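Local coordinates for uncharacterized protein (Trypanosoma brucei, PDB 2Q0X) that is of unknown function but adopts the alpha/beta-hydrolase fold and is named as a paraflagellar rod component, at residues Q120-L125 with T136-H141; E202-P207 with R218-I223. All coordinates share one frame; numbering follows the deposited sequence.

From the N terminus, the chain runs through strand 110-115 into helix 119-128 and then strand 135-143. Contact 1 closes the helix-to-strand connection, ten residues long between its segments, by packing residues 120-125 on residues 136-141, on a strand of the main sheet. Contact 2 comes later and in series, with neither nesting nor crossing. It folds residues 218-223, in the loop leading to strand 227-232, back on residues 202-207, so it closes the connection that holds the end of helix 200-209 and most of helix 213-218. The two centres lie about 11 Å apart. Phe123 of contact 1 joins them: its ring packs on Ala203 and Ser219, with Phe123 CE2 3.4 Å from Ala203 CB.

Contact 1 of 2, residues Q120-L125 with T136-H141; sequences QLVFEL and TRVILH
The beta-alpha-beta unit of strand 110-115, helix 119-128 and strand 135-143 is closed here, where helix 119-128 packs on the central sheet of the alpha/beta-hydrolase fold. Val122 and Phe123 of the helix meet Val138 and Leu140 of the strand. The axes of the two short segments run roughly antiparallel, at 151°, and approach to 10.1 Å. Val122 points at the strand. Its CG1 lies anti to the backbone N (chi1 169°), and this branch meets two partners. One is Val138 CG1, 3.8 Å from Val122 CG1. The other is Leu140 CD2, also 3.8 Å from Val122 CG1. The side chains of Val122 and Val138 pass each other in opposite directions and meet through their CG1 methyls. Leu140 divides its two methyls between neighbouring helix residues. CD2 sits against Val122, near CB as well as CG1, while CD1 lies 3.6 Å from Phe123 CZ and meets the far end of that ring at a slant. Val138 and Leu140 alternate with Ile139, which points away from the helix and touches Phe113 and Met230 on neighbouring strands. Val122 also touches Ala114 of strand 110-115, so this one side chain touches both strands of the unit. All four touching residues are buried, and the contact is made of carbon alone. Its cohesion therefore probably rests on dispersion and the exclusion of water, and it has no directional bond between the two segments.

Contact 2 of 2, residues E202-P207 with R218-I223; sequences EAVWNP and RSVGVI
Ser219 has chi1 66°, which places OG between its backbone N and carbonyl carbon and presents it to Ala203 O. In Val204, CG1 is anti to the backbone N (chi1 170°), which leaves CG2 beside that N and facing Val220. The serine makes the polar link. Ser219 OG donates to Ala203 O at 2.8 Å. The C=O...donor angle of 138° takes the hydroxyl off the carbonyl direction, and it is tilted 15° from the carbonyl plane. The same OG has a weak hydrogen bond with Leu216 O. The Ala203 carbonyl belongs to a wider pi-type turn at 202-205. The helix is kinked a little further on, where the nitrogen of Pro207 has no bond to the turn before. Beside the serine bond, Ala203 CB rests 4.0 Å from Ser219 CB. The apolar link follows one residue along each segment. Val204 CG2 lies 3.7 Å from Val220 CG1, and the two side chains cross at about a right angle. Val220 opens the short 3-10 turn 220-222, in the loop that leads to strand 227-232. Phe123 of helix 119-128 packs on both Ala203 and Ser219, and Val251 of helix 241-254 touches Val204. All four touching residues are buried. The bond from Ser219 thus gives the backbone oxygen of a buried residue a side-chain partner, and the adjoining valine pair adds an apolar hold between helix 200-209 and the loop.

Contact 1 of 2, residues Q120-L125 with T136-H141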
loop_
_atom_site.group_PDB
_atom_site.type_symbol
_atom_site.label_atom_id
_atom_site.label_comp_id
_atom_site.label_asym_id
_atom_site.label_seq_id
_atom_site.Cartn_x
_atom_site.Cartn_y
_atom_site.Cartn_z
ATOM N N GLN A 120 7.191 12.773 10.374
ATOM C CA GLN A 120 6.487 12.685 11.651
ATOM C C GLN A 120 6.899 11.453 12.446
ATOM O O GLN A 120 6.985 11.485 13.690
ATOM C CB GLN A 120 4.989 12.582 11.412
ATOM C CG GLN A 120 4.142 12.722 12.690
ATOM C CD GLN A 120 2.670 12.738 12.437
ATOM O OE1 GLN A 120 2.193 12.155 11.467
ATOM N NE2 GLN A 120 1.915 13.385 13.336
ATOM N N LEU A 121 7.079 10.345 11.727
ATOM C CA LEU A 121 7.448 9.091 12.344
ATOM C C LEU A 121 8.889 9.122 12.837
ATOM O O LEU A 121 9.203 8.521 13.847
ATOM C CB LEU A 121 7.238 7.931 11.368
ATOM C CG LEU A 121 5.841 7.812 10.733
ATOM C CD1 LEU A 121 5.699 6.443 10.072
ATOM C CD2 LEU A 121 4.725 8.055 11.743
ATOM N N VAL A 122 9.764 9.823 12.122
ATOM C CA VAL A 122 11.162 9.834 12.468
ATOM C C VAL A 122 11.386 10.549 13.801
ATOM O O VAL A 122 12.169 10.064 14.610
ATOM C CB VAL A 122 12.035 10.418 11.329
ATOM C CG1 VAL A 122 13.488 10.673 11.798
ATOM C CG2 VAL A 122 12.019 9.479 10.124
ATOM N N PHE A 123 10.690 11.670 14.042
ATOM C CA PHE A 123 10.879 12.417 15.286
ATOM C C PHE A 123 10.417 11.595 16.481
ATOM O O PHE A 123 11.101 11.543 17.514
ATOM C CB PHE A 123 10.188 13.790 15.257
ATOM C CG PHE A 123 10.864 14.788 14.345
ATOM C CD1 PHE A 123 12.104 15.315 14.677
ATOM C CD2 PHE A 123 10.271 15.181 13.141
ATOM C CE1 PHE A 123 12.736 16.227 13.847
ATOM C CE2 PHE A 123 10.901 16.093 12.309
ATOM C CZ PHE A 123 12.130 16.618 12.662
ATOM N N GLU A 124 9.274 10.932 16.308
ATOM C CA GLU A 124 8.724 9.997 17.287
ATOM C C GLU A 124 9.648 8.800 17.534
ATOM O O GLU A 124 9.900 8.421 18.687
ATOM C CB GLU A 124 7.353 9.530 16.799
ATOM C CG GLU A 124 6.591 8.679 17.762
ATOM C CD GLU A 124 6.262 9.383 19.059
ATOM O OE1 GLU A 124 6.063 10.633 19.057
ATOM O OE2 GLU A 124 6.195 8.667 20.082
ATOM N N LEU A 125 10.166 8.225 16.451
ATOM C CA LEU A 125 11.148 7.142 16.529
ATOM C C LEU A 125 12.366 7.549 17.332
ATOM O O LEU A 125 12.728 6.874 18.268
ATOM C CB LEU A 125 11.628 6.688 15.135
ATOM C CG LEU A 125 10.985 5.436 14.527
ATOM C CD1 LEU A 125 11.520 5.158 13.109
ATOM C CD2 LEU A 125 11.227 4.269 15.412
ATOM N N THR A 136 22.297 6.051 12.953
ATOM C CA THR A 136 23.515 6.876 12.954
ATOM C C THR A 136 23.429 8.122 12.072
ATOM O O THR A 136 24.284 8.997 12.130
ATOM C CB THR A 136 24.759 6.050 12.542
ATOM O OG1 THR A 136 24.509 5.411 11.297
ATOM C CG2 THR A 136 25.113 4.994 13.585
ATOM N N ARG A 137 22.396 8.195 11.255
ATOM C CA ARG A 137 22.186 9.335 10.366
ATOM C C ARG A 137 20.718 9.461 10.139
ATOM O O ARG A 137 20.001 8.477 10.113
ATOM C CB ARG A 137 22.875 9.156 8.995
ATOM C CG ARG A 137 24.364 9.414 8.975
ATOM C CD ARG A 137 25.150 8.146 9.235
ATOM N NE ARG A 137 26.378 8.384 10.023
ATOM C CZ ARG A 137 27.593 8.409 9.508
ATOM N NH1 ARG A 137 27.768 8.253 8.213
ATOM N NH2 ARG A 137 28.631 8.582 10.275
ATOM N N VAL A 138 20.279 10.699 9.976
ATOM C CA VAL A 138 18.912 10.989 9.644
ATOM C C VAL A 138 18.894 11.921 8.428
ATOM O O VAL A 138 19.661 12.869 8.345
ATOM C CB VAL A 138 18.156 11.594 10.852
ATOM C CG1 VAL A 138 16.758 11.969 10.463
ATOM C CG2 VAL A 138 18.144 10.582 12.065
ATOM N N ILE A 139 18.011 11.624 7.482
ATOM C CA ILE A 139 17.798 12.465 6.312
ATOM C C ILE A 139 16.313 12.762 6.217
ATOM O O ILE A 139 15.513 11.844 6.148
ATOM C CB ILE A 139 18.252 11.748 4.986
ATOM C CG1 ILE A 139 19.727 11.333 5.048
ATOM C CG2 ILE A 139 17.926 12.627 3.765
ATOM C CD1 ILE A 139 20.068 10.047 4.259
ATOM N N LEU A 140 15.953 14.035 6.181
ATOM C CA LEU A 140 14.555 14.410 6.099
ATOM C C LEU A 140 14.333 15.357 4.936
ATOM O O LEU A 140 15.057 16.332 4.767
ATOM C CB LEU A 140 14.080 15.068 7.400
ATOM C CG LEU A 140 14.347 14.338 8.725
ATOM C CD1 LEU A 140 14.014 15.222 9.921
ATOM C CD2 LEU A 140 13.634 13.045 8.776
ATOM N N HIS A 141 13.312 15.060 4.144
ATOM C CA HIS A 141 12.902 15.919 3.032
ATOM C C HIS A 141 11.553 16.504 3.340
ATOM O O HIS A 141 10.657 15.809 3.833
ATOM C CB HIS A 141 12.871 15.166 1.694
ATOM C CG HIS A 141 12.518 16.031 0.517
ATOM N ND1 HIS A 141 11.222 16.407 0.234
ATOM C CD2 HIS A 141 13.292 16.611 -0.430
ATOM C CE1 HIS A 141 11.213 17.167 -0.846
ATOM N NE2 HIS A 141 12.457 17.313 -1.263
#

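Contact 2 of 2, residues E202-P207 with R218-I223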
loop_
_atom_site.group_PDB
_atom_site.type_symbol
_atom_site.label_atom_id
_atom_site.label_comp_id
_atom_site.label_asym_id
_atom_site.label_seq_id
_atom_site.Cartn_x
_atom_site.Cartn_y
_atom_site.Cartn_z
ATOM N N GLU A 202 5.998 21.991 10.240
ATOM C CA GLU A 202 5.752 22.114 11.685
ATOM C C GLU A 202 7.025 21.877 12.514
ATOM O O GLU A 202 7.258 22.561 13.511
ATOM C CB GLU A 202 4.661 21.131 12.121
ATOM C CG GLU A 202 3.287 21.401 11.472
ATOM C CD GLU A 202 2.966 20.505 10.294
ATOM O OE1 GLU A 202 3.897 20.031 9.593
ATOM O OE2 GLU A 202 1.756 20.292 10.053
ATOM N N ALA A 203 7.844 20.920 12.081
ATOM C CA ALA A 203 9.048 20.526 12.823
ATOM C C ALA A 203 10.178 21.566 12.753
ATOM O O ALA A 203 10.908 21.734 13.717
ATOM C CB ALA A 203 9.540 19.187 12.343
ATOM N N VAL A 204 10.319 22.253 11.612
ATOM C CA VAL A 204 11.475 23.125 11.392
ATOM C C VAL A 204 11.109 24.538 10.903
ATOM O O VAL A 204 11.508 25.524 11.509
ATOM C CB VAL A 204 12.469 22.460 10.399
ATOM C CG1 VAL A 204 13.554 23.428 9.954
ATOM C CG2 VAL A 204 13.096 21.216 11.016
ATOM N N TRP A 205 10.346 24.633 9.830
ATOM C CA TRP A 205 10.164 25.898 9.134
ATOM C C TRP A 205 9.424 26.917 9.987
ATOM O O TRP A 205 9.950 28.004 10.279
ATOM C CB TRP A 205 9.419 25.681 7.813
ATOM C CG TRP A 205 9.645 26.777 6.826
ATOM C CD1 TRP A 205 8.747 27.700 6.425
ATOM C CD2 TRP A 205 10.866 27.060 6.130
ATOM N NE1 TRP A 205 9.323 28.553 5.513
ATOM C CE2 TRP A 205 10.628 28.181 5.315
ATOM C CE3 TRP A 205 12.137 26.469 6.114
ATOM C CZ2 TRP A 205 11.613 28.731 4.485
ATOM C CZ3 TRP A 205 13.120 27.006 5.289
ATOM C CH2 TRP A 205 12.851 28.126 4.481
ATOM N N ASN A 206 8.205 26.557 10.380
ATOM C CA ASN A 206 7.393 27.418 11.242
ATOM C C ASN A 206 8.093 27.861 12.526
ATOM O O ASN A 206 8.236 29.058 12.757
ATOM C CB ASN A 206 6.032 26.750 11.528
ATOM C CG ASN A 206 5.103 26.781 10.322
ATOM O OD1 ASN A 206 5.398 27.418 9.300
ATOM N ND2 ASN A 206 3.959 26.113 10.441
ATOM N N PRO A 207 8.546 26.913 13.368
ATOM C CA PRO A 207 9.214 27.358 14.603
ATOM C C PRO A 207 10.494 28.166 14.403
ATOM O O PRO A 207 10.781 29.040 15.208
ATOM C CB PRO A 207 9.497 26.049 15.349
ATOM C CG PRO A 207 9.372 24.964 14.308
ATOM C CD PRO A 207 8.442 25.445 13.290
ATOM N N ARG A 218 11.707 19.599 20.951
ATOM C CA ARG A 218 10.863 18.430 20.753
ATOM C C ARG A 218 11.019 17.778 19.378
ATOM O O ARG A 218 10.665 16.619 19.208
ATOM C CB ARG A 218 9.404 18.818 20.974
ATOM C CG ARG A 218 9.068 19.170 22.432
ATOM C CD ARG A 218 7.717 19.866 22.533
ATOM N NE ARG A 218 7.818 21.326 22.737
ATOM C CZ ARG A 218 6.766 22.150 22.842
ATOM N NH1 ARG A 218 5.522 21.675 22.751
ATOM N NH2 ARG A 218 6.948 23.461 23.029
ATOM N N SER A 219 11.523 18.531 18.402
ATOM C CA SER A 219 11.730 18.049 17.038
ATOM C C SER A 219 13.219 17.787 16.777
ATOM O O SER A 219 13.710 16.720 17.105
ATOM C CB SER A 219 11.114 19.028 16.003
ATOM O OG SER A 219 11.755 20.295 15.969
ATOM N N VAL A 220 13.948 18.751 16.214
ATOM C CA VAL A 220 15.374 18.536 15.908
ATOM C C VAL A 220 16.254 18.267 17.163
ATOM O O VAL A 220 17.302 17.609 17.076
ATOM C CB VAL A 220 15.965 19.674 15.029
ATOM C CG1 VAL A 220 15.270 19.682 13.647
ATOM C CG2 VAL A 220 15.859 21.045 15.722
ATOM N N GLY A 221 15.806 18.751 18.319
ATOM C CA GLY A 221 16.491 18.485 19.589
ATOM C C GLY A 221 16.615 17.016 19.963
ATOM O O GLY A 221 17.573 16.655 20.624
ATOM N N VAL A 222 15.663 16.166 19.533
ATOM C CA VAL A 222 15.721 14.731 19.818
ATOM C C VAL A 222 16.699 13.975 18.921
ATOM O O VAL A 222 17.015 12.827 19.193
ATOM C CB VAL A 222 14.341 14.043 19.741
ATOM C CG1 VAL A 222 13.314 14.749 20.671
ATOM C CG2 VAL A 222 13.843 13.947 18.272
ATOM N N ILE A 223 17.149 14.600 17.842
ATOM C CA ILE A 223 18.048 13.985 16.871
ATOM C C ILE A 223 19.469 14.198 17.369
ATOM O O ILE A 223 19.945 15.335 17.445
ATOM C CB ILE A 223 17.870 14.626 15.452
ATOM C CG1 ILE A 223 16.422 14.473 14.947
ATOM C CG2 ILE A 223 18.815 14.020 14.432
ATOM C CD1 ILE A 223 16.233 14.990 13.537
#